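Local coordinates for glucose-binding protein (Thermus thermophilus HB27, PDB 2B3F), which binds glucose or galactose in a cleft and probably hands the sugar to a binding-protein-dependent transport system, at residues G56-D61 with G285-Q290; A350-S355 with V387-L392; K2-S7 with I34-T39; G182-N187 with S339-G344. All coordinates share one frame; numbering follows the deposited sequence.

Contact 1: residues G56-D61 with G285-Q290; sequences GGDPPD and GAKNRQ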
loop_
_atom_site.group_PDB
_atom_site.type_symbol
_atom_site.label_atom_id
_atom_site.label_comp_id
_atom_site.label_asym_id
_atom_site.label_seq_id
_atom_site.Cartn_x
_atom_site.Cartn_y
_atom_site.Cartn_z
ATOM N N GLY A 56 -3.517 -24.289 -9.876
ATOM C CA GLY A 56 -3.585 -25.704 -9.524
ATOM C C GLY A 56 -4.990 -26.144 -9.158
ATOM O O GLY A 56 -5.219 -27.341 -8.890
ATOM N N GLY A 57 -5.933 -25.204 -9.148
ATOM C CA GLY A 57 -7.317 -25.508 -8.769
ATOM C C GLY A 57 -7.516 -25.712 -7.272
ATOM O O GLY A 57 -8.416 -26.450 -6.862
ATOM N N ASP A 58 -6.698 -25.048 -6.455
ATOM C CA ASP A 58 -6.750 -25.179 -5.006
ATOM C C ASP A 58 -6.842 -23.795 -4.345
ATOM O O ASP A 58 -5.945 -23.382 -3.601
ATOM C CB ASP A 58 -5.518 -25.952 -4.512
ATOM C CG ASP A 58 -5.580 -26.280 -3.029
ATOM O OD1 ASP A 58 -6.690 -26.325 -2.447
ATOM O OD2 ASP A 58 -4.500 -26.478 -2.441
ATOM N N PRO A 59 -7.947 -23.077 -4.594
ATOM C CA PRO A 59 -8.092 -21.752 -4.001
ATOM C C PRO A 59 -8.221 -21.782 -2.482
ATOM O O PRO A 59 -8.817 -22.722 -1.926
ATOM C CB PRO A 59 -9.416 -21.239 -4.593
ATOM C CG PRO A 59 -10.161 -22.445 -4.946
ATOM C CD PRO A 59 -9.127 -23.446 -5.396
ATOM N N PRO A 60 -7.696 -20.750 -1.806
ATOM C CA PRO A 60 -7.998 -20.617 -0.400
ATOM C C PRO A 60 -9.455 -20.151 -0.282
ATOM O O PRO A 60 -10.080 -19.843 -1.290
ATOM C CB PRO A 60 -7.021 -19.534 0.066
ATOM C CG PRO A 60 -6.830 -18.698 -1.122
ATOM C CD PRO A 60 -6.875 -19.623 -2.295
ATOM N N ASP A 61 -9.996 -20.102 0.927
ATOM C CA ASP A 61 -11.384 -19.648 1.088
ATOM C C ASP A 61 -11.559 -18.166 0.764
ATOM O O ASP A 61 -12.611 -17.735 0.313
ATOM C CB ASP A 61 -11.891 -19.974 2.484
ATOM C CG ASP A 61 -12.031 -21.464 2.693
ATOM O OD1 ASP A 61 -12.400 -22.151 1.713
ATOM O OD2 ASP A 61 -11.746 -21.948 3.811
ATOM N N GLY A 285 -15.051 -22.194 -6.090
ATOM C CA GLY A 285 -14.464 -23.455 -5.698
ATOM C C GLY A 285 -13.940 -23.475 -4.276
ATOM O O GLY A 285 -13.388 -24.488 -3.838
ATOM N N ALA A 286 -14.106 -22.378 -3.539
ATOM C CA ALA A 286 -13.717 -22.359 -2.136
ATOM C C ALA A 286 -14.316 -23.570 -1.407
ATOM O O ALA A 286 -15.489 -23.888 -1.588
ATOM C CB ALA A 286 -14.169 -21.104 -1.485
ATOM N N LYS A 287 -13.498 -24.246 -0.615
ATOM C CA LYS A 287 -13.960 -25.422 0.101
ATOM C C LYS A 287 -14.945 -25.065 1.216
ATOM O O LYS A 287 -15.838 -25.866 1.524
ATOM C CB LYS A 287 -12.774 -26.235 0.639
ATOM C CG LYS A 287 -11.986 -26.947 -0.453
ATOM C CD LYS A 287 -10.838 -27.705 0.140
ATOM C CE LYS A 287 -10.002 -28.410 -0.908
ATOM N NZ LYS A 287 -8.746 -28.938 -0.279
ATOM N N ASN A 288 -14.798 -23.882 1.808
ATOM C CA ASN A 288 -15.620 -23.446 2.949
ATOM C C ASN A 288 -16.323 -22.131 2.628
ATOM O O ASN A 288 -16.073 -21.097 3.224
ATOM C CB ASN A 288 -14.785 -23.358 4.228
ATOM C CG ASN A 288 -13.954 -24.620 4.471
ATOM O OD1 ASN A 288 -14.499 -25.689 4.762
ATOM N ND2 ASN A 288 -12.633 -24.507 4.327
ATOM N N ARG A 289 -17.254 -22.221 1.690
ATOM C CA ARG A 289 -17.887 -21.056 1.083
ATOM C C ARG A 289 -18.659 -20.223 2.095
ATOM O O ARG A 289 -18.501 -19.016 2.153
ATOM C CB ARG A 289 -18.832 -21.493 -0.031
ATOM C CG ARG A 289 -19.438 -20.345 -0.793
ATOM C CD ARG A 289 -20.232 -20.838 -1.999
ATOM N NE ARG A 289 -20.818 -19.733 -2.755
ATOM C CZ ARG A 289 -21.967 -19.127 -2.463
ATOM N NH1 ARG A 289 -22.716 -19.522 -1.437
ATOM N NH2 ARG A 289 -22.390 -18.118 -3.212
ATOM N N GLN A 290 -19.527 -20.854 2.892
ATOM C CA GLN A 290 -20.309 -20.079 3.861
ATOM C C GLN A 290 -19.446 -19.415 4.931
ATOM O O GLN A 290 -19.686 -18.279 5.319
ATOM C CB GLN A 290 -21.395 -20.929 4.532
ATOM C CG GLN A 290 -22.346 -20.102 5.387
ATOM C CD GLN A 290 -23.077 -19.023 4.590
ATOM O OE1 GLN A 290 -23.572 -19.280 3.484
ATOM N NE2 GLN A 290 -23.151 -17.808 5.152
HETATM O O HOH W 1 -7.331 -26.673 0.415
HETATM O O HOH W 2 -10.771 -23.384 -0.070
#
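The carboxylate of D61 faces the turn that leads into helix 289-299 and grips N288, the N-cap residue right before that helix, at two points. Its OD2 takes the side-chain amide, N288 ND2 to D61 OD2 2.8 Å, in a nearly straight bond that arrives on the syn side and lies in the amide's own plane; the N288 side chain is spent here and makes no capping bond. D61 OD1 accepts N288 N at 3.0 Å from above the carboxylate plane. The carboxylate and amide planes stand 77° apart. The chi1 of D61 (-68°) sets CG opposite its own carbonyl carbon, which turns both oxygens to the incoming loop, while A286 CB packs 3.8 Å from D61 OD1. One water donates to P59 O and D61 OD1 and accepts from K287 N. Farther along, the extended K287 chain runs out to D58; K287 NZ and D58 OD1 form only a long salt bridge of 4.0 Å, with a second water between them. P59 lays CG against the carbonyl carbon of G285. G57 closes helix 44-55 in a Schellman motif, and the loop behind it, with P60 packed on L50 and R53, leads to strand 62-66. D61 OD2 also accepts the backbone N of E4, so the loop, strand 2-7 and the N-cap of helix 289-299 meet at one carboxylate.

Contact 2: residues A350-S355 with V387-L392; sequences AVAPES and VGLGRL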
loop_
_atom_site.group_PDB
_atom_site.type_symbol
_atom_site.label_atom_id
_atom_site.label_comp_id
_atom_site.label_asym_id
_atom_site.label_seq_id
_atom_site.Cartn_x
_atom_site.Cartn_y
_atom_site.Cartn_z
ATOM N N ALA A 350 -3.722 -0.323 -7.100
ATOM C CA ALA A 350 -4.916 0.430 -7.470
ATOM C C ALA A 350 -5.000 0.717 -8.969
ATOM O O ALA A 350 -6.085 0.517 -9.574
ATOM C CB ALA A 350 -5.019 1.697 -6.680
ATOM N N VAL A 351 -3.881 1.147 -9.577
ATOM C CA VAL A 351 -3.921 1.804 -10.903
ATOM C C VAL A 351 -3.465 0.973 -12.102
ATOM O O VAL A 351 -3.830 1.291 -13.251
ATOM C CB VAL A 351 -3.157 3.147 -10.891
ATOM C CG1 VAL A 351 -3.793 4.115 -9.906
ATOM C CG2 VAL A 351 -1.698 2.957 -10.540
ATOM N N ALA A 352 -2.687 -0.086 -11.854
ATOM C CA ALA A 352 -2.134 -0.902 -12.930
ATOM C C ALA A 352 -2.327 -2.379 -12.660
ATOM O O ALA A 352 -2.237 -2.836 -11.524
ATOM C CB ALA A 352 -0.637 -0.620 -13.090
ATOM N N PRO A 353 -2.519 -3.159 -13.729
ATOM C CA PRO A 353 -2.658 -4.592 -13.535
ATOM C C PRO A 353 -1.363 -5.251 -13.097
ATOM O O PRO A 353 -0.292 -4.679 -13.292
ATOM C CB PRO A 353 -3.062 -5.088 -14.918
ATOM C CG PRO A 353 -2.496 -4.102 -15.843
ATOM C CD PRO A 353 -2.572 -2.778 -15.145
ATOM N N GLU A 354 -1.471 -6.443 -12.520
ATOM C CA GLU A 354 -0.293 -7.201 -12.086
ATOM C C GLU A 354 0.726 -7.449 -13.210
ATOM O O GLU A 354 1.928 -7.526 -12.949
ATOM C CB GLU A 354 -0.722 -8.521 -11.432
ATOM C CG GLU A 354 -1.409 -8.290 -10.065
ATOM C CD GLU A 354 -1.556 -9.547 -9.207
ATOM O OE1 GLU A 354 -1.916 -10.607 -9.773
ATOM O OE2 GLU A 354 -1.311 -9.460 -7.958
ATOM N N SER A 355 0.246 -7.562 -14.445
ATOM C CA SER A 355 1.117 -7.740 -15.618
ATOM C C SER A 355 2.171 -6.634 -15.682
ATOM O O SER A 355 3.345 -6.889 -15.964
ATOM C CB SER A 355 0.280 -7.731 -16.894
ATOM O OG SER A 355 -0.431 -6.525 -17.056
ATOM N N VAL A 387 1.939 -5.063 -22.393
ATOM C CA VAL A 387 0.768 -5.533 -21.646
ATOM C C VAL A 387 -0.507 -4.816 -22.063
ATOM O O VAL A 387 -1.610 -5.171 -21.605
ATOM C CB VAL A 387 0.959 -5.443 -20.115
ATOM C CG1 VAL A 387 2.231 -6.159 -19.710
ATOM C CG2 VAL A 387 0.933 -3.976 -19.629
ATOM N N GLY A 388 -0.376 -3.825 -22.937
ATOM C CA GLY A 388 -1.538 -3.069 -23.404
ATOM C C GLY A 388 -2.138 -2.204 -22.311
ATOM O O GLY A 388 -3.361 -2.147 -22.150
ATOM N N LEU A 389 -1.267 -1.522 -21.573
ATOM C CA LEU A 389 -1.670 -0.720 -20.412
ATOM C C LEU A 389 -2.764 0.251 -20.825
ATOM O O LEU A 389 -2.613 0.959 -21.819
ATOM C CB LEU A 389 -0.469 0.034 -19.838
ATOM C CG LEU A 389 -0.671 0.759 -18.510
ATOM C CD1 LEU A 389 -0.846 -0.259 -17.384
ATOM C CD2 LEU A 389 0.477 1.683 -18.211
ATOM N N GLY A 390 -3.872 0.236 -20.085
ATOM C CA GLY A 390 -5.054 1.055 -20.399
ATOM C C GLY A 390 -6.211 0.277 -21.021
ATOM O O GLY A 390 -7.326 0.801 -21.130
ATOM N N ARG A 391 -5.981 -0.970 -21.429
ATOM C CA ARG A 391 -7.025 -1.753 -22.104
ATOM C C ARG A 391 -8.148 -2.262 -21.177
ATOM O O ARG A 391 -9.303 -2.375 -21.606
ATOM C CB ARG A 391 -6.409 -2.913 -22.903
ATOM C CG ARG A 391 -5.843 -4.060 -22.073
ATOM C CD ARG A 391 -5.171 -5.080 -22.984
ATOM N NE ARG A 391 -4.618 -6.226 -22.259
ATOM C CZ ARG A 391 -5.335 -7.253 -21.792
ATOM N NH1 ARG A 391 -6.657 -7.304 -21.956
ATOM N NH2 ARG A 391 -4.726 -8.242 -21.149
ATOM N N LEU A 392 -7.829 -2.584 -19.929
ATOM C CA LEU A 392 -8.859 -3.005 -18.976
ATOM C C LEU A 392 -9.649 -1.787 -18.491
ATOM O O LEU A 392 -10.735 -1.941 -17.918
ATOM C CB LEU A 392 -8.252 -3.748 -17.767
ATOM C CG LEU A 392 -7.366 -4.968 -18.051
ATOM C CD1 LEU A 392 -6.649 -5.446 -16.777
ATOM C CD2 LEU A 392 -8.168 -6.099 -18.673
#
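P353 and S355 pack against the C-terminal tail: the start of helix 354-370, with P353 at its N-cap position, meets the end of helix 373-387, as in a helical hairpin. The tail leaves helix 373-387 through G388, makes a type II beta turn from G388 to R391 and lies away from the sugar site. Apolar packing dominates. L389 swings CG opposite its backbone N (chi1 -172°), which carries CD1 over to the proline: L389 CD1 lies 3.8 Å from P353 CD and also reaches the methyl of A352, 4.3 Å from its CB. Across the same ring, L392 CD1 comes to 4.1 Å from P353 CB, so two leucine methyls from the tail meet one proline at different carbons. W190 of helix 166-190 touches both A352 and L389. V387 points its branch at the first turn of the helix, where V387 CB meets S355 OG at 3.5 Å and V387 CG1 lies near S355 CB. Among the polar groups, E354 makes a salt bridge with R47 and a hydrogen bond with T74, tying the helix start to other parts of the chain. Within the tail, the turn is closed by the backbone bond from R391 N to G388 O. The arginine side chain then folds back over it: R391 NE donates to V387 O at 3.3 Å, with that oxygen at the guanidinium edge and in its plane.

Contact 3: residues K2-S7 with I34-T39; sequences KLEIFS and INATVT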
loop_
_atom_site.group_PDB
_atom_site.type_symbol
_atom_site.label_atom_id
_atom_site.label_comp_id
_atom_site.label_asym_id
_atom_site.label_seq_id
_atom_site.Cartn_x
_atom_site.Cartn_y
_atom_site.Cartn_z
ATOM N N LYS A 2 -14.043 -25.284 8.890
ATOM C CA LYS A 2 -12.763 -24.629 8.647
ATOM C C LYS A 2 -12.927 -23.342 7.859
ATOM O O LYS A 2 -13.940 -23.113 7.185
ATOM C CB LYS A 2 -11.832 -25.571 7.897
ATOM C CG LYS A 2 -11.497 -26.830 8.678
ATOM C CD LYS A 2 -10.611 -27.752 7.900
ATOM C CE LYS A 2 -10.343 -29.037 8.695
ATOM N NZ LYS A 2 -11.474 -30.015 8.531
ATOM N N LEU A 3 -11.912 -22.485 7.974
ATOM C CA LEU A 3 -11.812 -21.278 7.168
ATOM C C LEU A 3 -10.331 -20.982 6.963
ATOM O O LEU A 3 -9.604 -20.801 7.925
ATOM C CB LEU A 3 -12.469 -20.094 7.845
ATOM C CG LEU A 3 -12.241 -18.757 7.119
ATOM C CD1 LEU A 3 -13.007 -18.674 5.804
ATOM C CD2 LEU A 3 -12.595 -17.597 8.039
ATOM N N GLU A 4 -9.920 -20.936 5.703
ATOM C CA GLU A 4 -8.523 -20.690 5.343
ATOM C C GLU A 4 -8.410 -19.277 4.756
ATOM O O GLU A 4 -8.923 -19.005 3.681
ATOM C CB GLU A 4 -8.034 -21.717 4.338
ATOM C CG GLU A 4 -6.567 -21.537 4.001
ATOM C CD GLU A 4 -6.087 -22.486 2.943
ATOM O OE1 GLU A 4 -6.876 -22.825 2.035
ATOM O OE2 GLU A 4 -4.897 -22.869 2.998
ATOM N N ILE A 5 -7.709 -18.417 5.484
ATOM C CA ILE A 5 -7.544 -17.007 5.133
ATOM C C ILE A 5 -6.116 -16.823 4.646
ATOM O O ILE A 5 -5.183 -17.068 5.399
ATOM C CB ILE A 5 -7.727 -16.095 6.339
ATOM C CG1 ILE A 5 -9.142 -16.237 6.947
ATOM C CG2 ILE A 5 -7.501 -14.644 5.948
ATOM C CD1 ILE A 5 -9.262 -15.642 8.309
ATOM N N PHE A 6 -5.985 -16.355 3.412
ATOM C CA PHE A 6 -4.690 -16.195 2.750
ATOM C C PHE A 6 -4.327 -14.704 2.737
ATOM O O PHE A 6 -5.129 -13.854 2.364
ATOM C CB PHE A 6 -4.794 -16.786 1.346
ATOM C CG PHE A 6 -3.489 -16.851 0.575
ATOM C CD1 PHE A 6 -2.840 -18.067 0.397
ATOM C CD2 PHE A 6 -2.960 -15.716 -0.032
ATOM C CE1 PHE A 6 -1.642 -18.149 -0.338
ATOM C CE2 PHE A 6 -1.771 -15.806 -0.788
ATOM C CZ PHE A 6 -1.132 -17.027 -0.925
ATOM N N SER A 7 -3.116 -14.368 3.177
ATOM C CA SER A 7 -2.685 -12.976 3.247
ATOM C C SER A 7 -1.157 -12.930 3.339
ATOM O O SER A 7 -0.493 -13.978 3.397
ATOM C CB SER A 7 -3.284 -12.257 4.471
ATOM O OG SER A 7 -2.587 -12.565 5.679
ATOM N N ILE A 34 -7.573 -21.244 9.708
ATOM C CA ILE A 34 -6.215 -21.446 9.218
ATOM C C ILE A 34 -5.705 -20.083 8.735
ATOM O O ILE A 34 -6.217 -19.532 7.782
ATOM C CB ILE A 34 -6.143 -22.500 8.098
ATOM C CG1 ILE A 34 -6.641 -23.850 8.611
ATOM C CG2 ILE A 34 -4.720 -22.687 7.610
ATOM C CD1 ILE A 34 -8.025 -24.152 8.272
ATOM N N ASN A 35 -4.720 -19.553 9.450
ATOM C CA ASN A 35 -4.116 -18.271 9.133
ATOM C C ASN A 35 -2.958 -18.546 8.179
ATOM O O ASN A 35 -1.834 -18.789 8.605
ATOM C CB ASN A 35 -3.657 -17.568 10.402
ATOM C CG ASN A 35 -3.138 -16.154 10.129
ATOM O OD1 ASN A 35 -3.100 -15.718 8.984
ATOM N ND2 ASN A 35 -2.751 -15.441 11.178
ATOM N N ALA A 36 -3.262 -18.523 6.886
ATOM C CA ALA A 36 -2.319 -18.924 5.832
ATOM C C ALA A 36 -1.569 -17.710 5.299
ATOM O O ALA A 36 -1.890 -17.198 4.236
ATOM C CB ALA A 36 -3.059 -19.618 4.724
ATOM N N THR A 37 -0.569 -17.254 6.048
ATOM C CA THR A 37 0.261 -16.138 5.618
ATOM C C THR A 37 1.430 -16.588 4.734
ATOM O O THR A 37 2.040 -17.643 4.964
ATOM C CB THR A 37 0.837 -15.389 6.808
ATOM O OG1 THR A 37 1.462 -16.333 7.695
ATOM C CG2 THR A 37 -0.268 -14.627 7.543
ATOM N N VAL A 38 1.703 -15.794 3.711
ATOM C CA VAL A 38 2.897 -15.948 2.876
ATOM C C VAL A 38 3.758 -14.746 3.183
ATOM O O VAL A 38 3.393 -13.622 2.886
ATOM C CB VAL A 38 2.588 -16.032 1.372
ATOM C CG1 VAL A 38 3.877 -16.094 0.562
ATOM C CG2 VAL A 38 1.720 -17.234 1.087
ATOM N N THR A 39 4.906 -14.987 3.811
ATOM C CA THR A 39 5.721 -13.903 4.323
ATOM C C THR A 39 6.406 -13.145 3.185
ATOM O O THR A 39 7.012 -13.761 2.278
ATOM C CB THR A 39 6.819 -14.444 5.258
ATOM O OG1 THR A 39 6.226 -15.292 6.258
ATOM C CG2 THR A 39 7.608 -13.286 5.911
HETATM O O HOH W 3 -3.583 -14.924 6.453
#
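I34, A36 and S7 bury the most surface where strands 2-7 and 32-37 pair in parallel, the two strands of a right-handed beta-alpha-beta crossover through helix 15-27 in this periplasmic binding protein fold. Segments 2-7 and 34-37 run 4.8 Å apart at their closest, with their directions 21° apart. I34 is bonded through both its N and its O: I34 N donates to L3 O at 2.7 Å, and I34 O accepts I5 N in a nearly straight bond. I34 CD1 stretches along the neighbouring strand to lie 3.7 Å from L3 O. A36 repeats the pattern two residues on: its N donates to I5 O, and A36 O accepts S7 N at 3.3 Å, the donor above the carbonyl plane. The A36 methyl shares a face with E4, whose CG lies 4.1 Å from A36 CB; the carboxylate of E4 goes on to a salt bridge with R53. F6 CG lies opposite its backbone N (chi1 -173°), which sends the ring from within the paired stretch to V38, just past the second strand, F6 CZ lying 3.5 Å from V38 CG2; V49 and L50 of helix 44-55 also touch it. V38 N donates to S7 O at 2.9 Å, carrying the parallel pairing one residue beyond the strand. S7 turns its side chain to the other face, among N35, T37 and L17 of helix 15-27. Its hydroxyl bonds to the backbone N of galactose-binding W9. At 2.7 Å, S7 OG also donates to a water that donates to I5 O and N35 OD1.

Contact 4: residues G182-N187 with S339-G344; sequences GPDDWN and SNRIVG
R341, V343 and G344 of strand 341-344 rest against one side of helix 166-190, a helix-on-strand packing at the edge of the large mixed sheet. The guanidinium of R341 lies over P183, with the proline CB 3.7 Å above its centre, and turns its edge to D184. R341 NH2 donates to D184 OD1 at 2.8 Å, on the anti side of the carboxylate, as the core of a salt bridge, and R341 NH1 adds a weak bond to the same oxygen; the two planes are 45° apart. A bend at chi2 (76°) folds the arginine back across the proline ring. V343 fits between P183 and W186: its CG1 is 3.6 Å from P183 CB and its CB 3.8 Å from W186 CD1. Behind this layer, the strand is held by backbone bonds of R341 and V343 to F273, and the helix is kinked at P183, whose nitrogen carries no hydrogen for a bond to the turn before. W186 is positioned by A177 and L178 of its own helix, by M274 of strand 272-280 and by W190, whose ring it meets edge-to-face. At the strand's far end W186 NE1 donates to G344 O at 2.9 Å, within the carbonyl plane.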
loop_
_atom_site.group_PDB
_atom_site.type_symbol
_atom_site.label_atom_id
_atom_site.label_comp_id
_atom_site.label_asym_id
_atom_site.label_seq_id
_atom_site.Cartn_x
_atom_site.Cartn_y
_atom_site.Cartn_z
ATOM N N GLY A 182 2.282 15.753 -10.624
ATOM C CA GLY A 182 0.983 16.148 -10.077
ATOM C C GLY A 182 -0.060 15.058 -10.289
ATOM O O GLY A 182 0.146 14.123 -11.083
ATOM N N PRO A 183 -1.214 15.170 -9.607
ATOM C CA PRO A 183 -2.201 14.092 -9.646
ATOM C C PRO A 183 -2.808 13.793 -11.022
ATOM O O PRO A 183 -3.083 12.627 -11.352
ATOM C CB PRO A 183 -3.274 14.554 -8.647
ATOM C CG PRO A 183 -3.058 16.011 -8.482
ATOM C CD PRO A 183 -1.621 16.280 -8.729
ATOM N N ASP A 184 -3.015 14.823 -11.836
ATOM C CA ASP A 184 -3.653 14.607 -13.125
ATOM C C ASP A 184 -2.758 13.820 -14.066
ATOM O O ASP A 184 -3.210 12.859 -14.678
ATOM C CB ASP A 184 -4.046 15.940 -13.760
ATOM C CG ASP A 184 -5.241 16.588 -13.069
ATOM O OD1 ASP A 184 -6.146 15.869 -12.599
ATOM O OD2 ASP A 184 -5.269 17.836 -13.018
ATOM N N ASP A 185 -1.497 14.230 -14.194
ATOM C CA ASP A 185 -0.573 13.518 -15.084
ATOM C C ASP A 185 -0.152 12.163 -14.505
ATOM O O ASP A 185 0.083 11.232 -15.273
ATOM C CB ASP A 185 0.650 14.362 -15.455
ATOM C CG ASP A 185 0.445 15.166 -16.732
ATOM O OD1 ASP A 185 -0.507 14.900 -17.494
ATOM O OD2 ASP A 185 1.263 16.070 -16.963
ATOM N N TRP A 186 -0.095 12.045 -13.176
ATOM C CA TRP A 186 -0.004 10.704 -12.545
ATOM C C TRP A 186 -1.117 9.802 -13.081
ATOM O O TRP A 186 -0.865 8.707 -13.588
ATOM C CB TRP A 186 -0.017 10.783 -11.012
ATOM C CG TRP A 186 -0.168 9.445 -10.349
ATOM C CD1 TRP A 186 -1.299 8.926 -9.790
ATOM C CD2 TRP A 186 0.852 8.454 -10.183
ATOM N NE1 TRP A 186 -1.055 7.665 -9.310
ATOM C CE2 TRP A 186 0.263 7.351 -9.526
ATOM C CE3 TRP A 186 2.201 8.385 -10.547
ATOM C CZ2 TRP A 186 0.980 6.186 -9.211
ATOM C CZ3 TRP A 186 2.923 7.230 -10.231
ATOM C CH2 TRP A 186 2.309 6.149 -9.560
ATOM N N ASN A 187 -2.366 10.266 -13.009
ATOM C CA ASN A 187 -3.498 9.476 -13.515
ATOM C C ASN A 187 -3.385 9.177 -14.999
ATOM O O ASN A 187 -3.819 8.108 -15.472
ATOM C CB ASN A 187 -4.840 10.181 -13.235
ATOM C CG ASN A 187 -5.199 10.215 -11.736
ATOM O OD1 ASN A 187 -4.554 9.565 -10.911
ATOM N ND2 ASN A 187 -6.240 10.975 -11.386
ATOM N N SER A 339 -10.588 15.235 2.896
ATOM C CA SER A 339 -10.325 16.572 2.345
ATOM C C SER A 339 -9.446 16.605 1.093
ATOM O O SER A 339 -9.510 17.548 0.296
ATOM C CB SER A 339 -9.659 17.427 3.413
ATOM O OG SER A 339 -8.328 16.995 3.647
ATOM N N ASN A 340 -8.587 15.603 0.926
ATOM C CA ASN A 340 -7.581 15.665 -0.121
ATOM C C ASN A 340 -8.076 15.181 -1.477
ATOM O O ASN A 340 -9.094 14.492 -1.588
ATOM C CB ASN A 340 -6.382 14.775 0.263
ATOM C CG ASN A 340 -5.523 15.350 1.379
ATOM O OD1 ASN A 340 -5.959 16.176 2.196
ATOM N ND2 ASN A 340 -4.281 14.892 1.432
ATOM N N ARG A 341 -7.330 15.527 -2.520
ATOM C CA ARG A 341 -7.470 14.902 -3.813
ATOM C C ARG A 341 -6.939 13.476 -3.694
ATOM O O ARG A 341 -5.849 13.283 -3.154
ATOM C CB ARG A 341 -6.625 15.668 -4.832
ATOM C CG ARG A 341 -6.433 15.000 -6.164
ATOM C CD ARG A 341 -7.653 15.092 -7.040
ATOM N NE ARG A 341 -7.472 14.398 -8.316
ATOM C CZ ARG A 341 -6.939 14.924 -9.427
ATOM N NH1 ARG A 341 -6.519 16.181 -9.479
ATOM N NH2 ARG A 341 -6.837 14.161 -10.518
ATOM N N ILE A 342 -7.702 12.509 -4.193
ATOM C CA ILE A 342 -7.344 11.091 -4.088
ATOM C C ILE A 342 -6.801 10.587 -5.419
ATOM O O ILE A 342 -7.392 10.811 -6.481
ATOM C CB ILE A 342 -8.564 10.217 -3.682
ATOM C CG1 ILE A 342 -9.248 10.756 -2.424
ATOM C CG2 ILE A 342 -8.152 8.765 -3.487
ATOM C CD1 ILE A 342 -8.348 10.981 -1.283
ATOM N N VAL A 343 -5.652 9.908 -5.365
ATOM C CA VAL A 343 -5.172 9.119 -6.508
ATOM C C VAL A 343 -4.790 7.742 -5.981
ATOM O O VAL A 343 -4.761 7.531 -4.761
ATOM C CB VAL A 343 -3.933 9.763 -7.211
ATOM C CG1 VAL A 343 -4.248 11.198 -7.695
ATOM C CG2 VAL A 343 -2.724 9.775 -6.285
ATOM N N GLY A 344 -4.496 6.829 -6.903
ATOM C CA GLY A 344 -4.216 5.441 -6.535
ATOM C C GLY A 344 -2.733 5.114 -6.604
ATOM O O GLY A 344 -1.984 5.686 -7.407
#

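From the N terminus, contact 3 comes first, closing the short loop from strand 2-7 through helix 15-27 to strand 32-37. Contact 1 opens after it, at 56-61, and spans 223 intervening residues before its second segment at 285-290; the two touch, since D61 meets E4 and N288 meets K2. Contact 4 opens inside that span, at 182-187, and closes beyond it at 339-344, so contacts 1 and 4 cross. Contact 2 follows in series, joining 350-355 to the C-terminal tail, and touches contact 4 where V351 and A350 pack on G344. Contacts 3 and 4 reach the same sheet from opposite sides of the chain's centre.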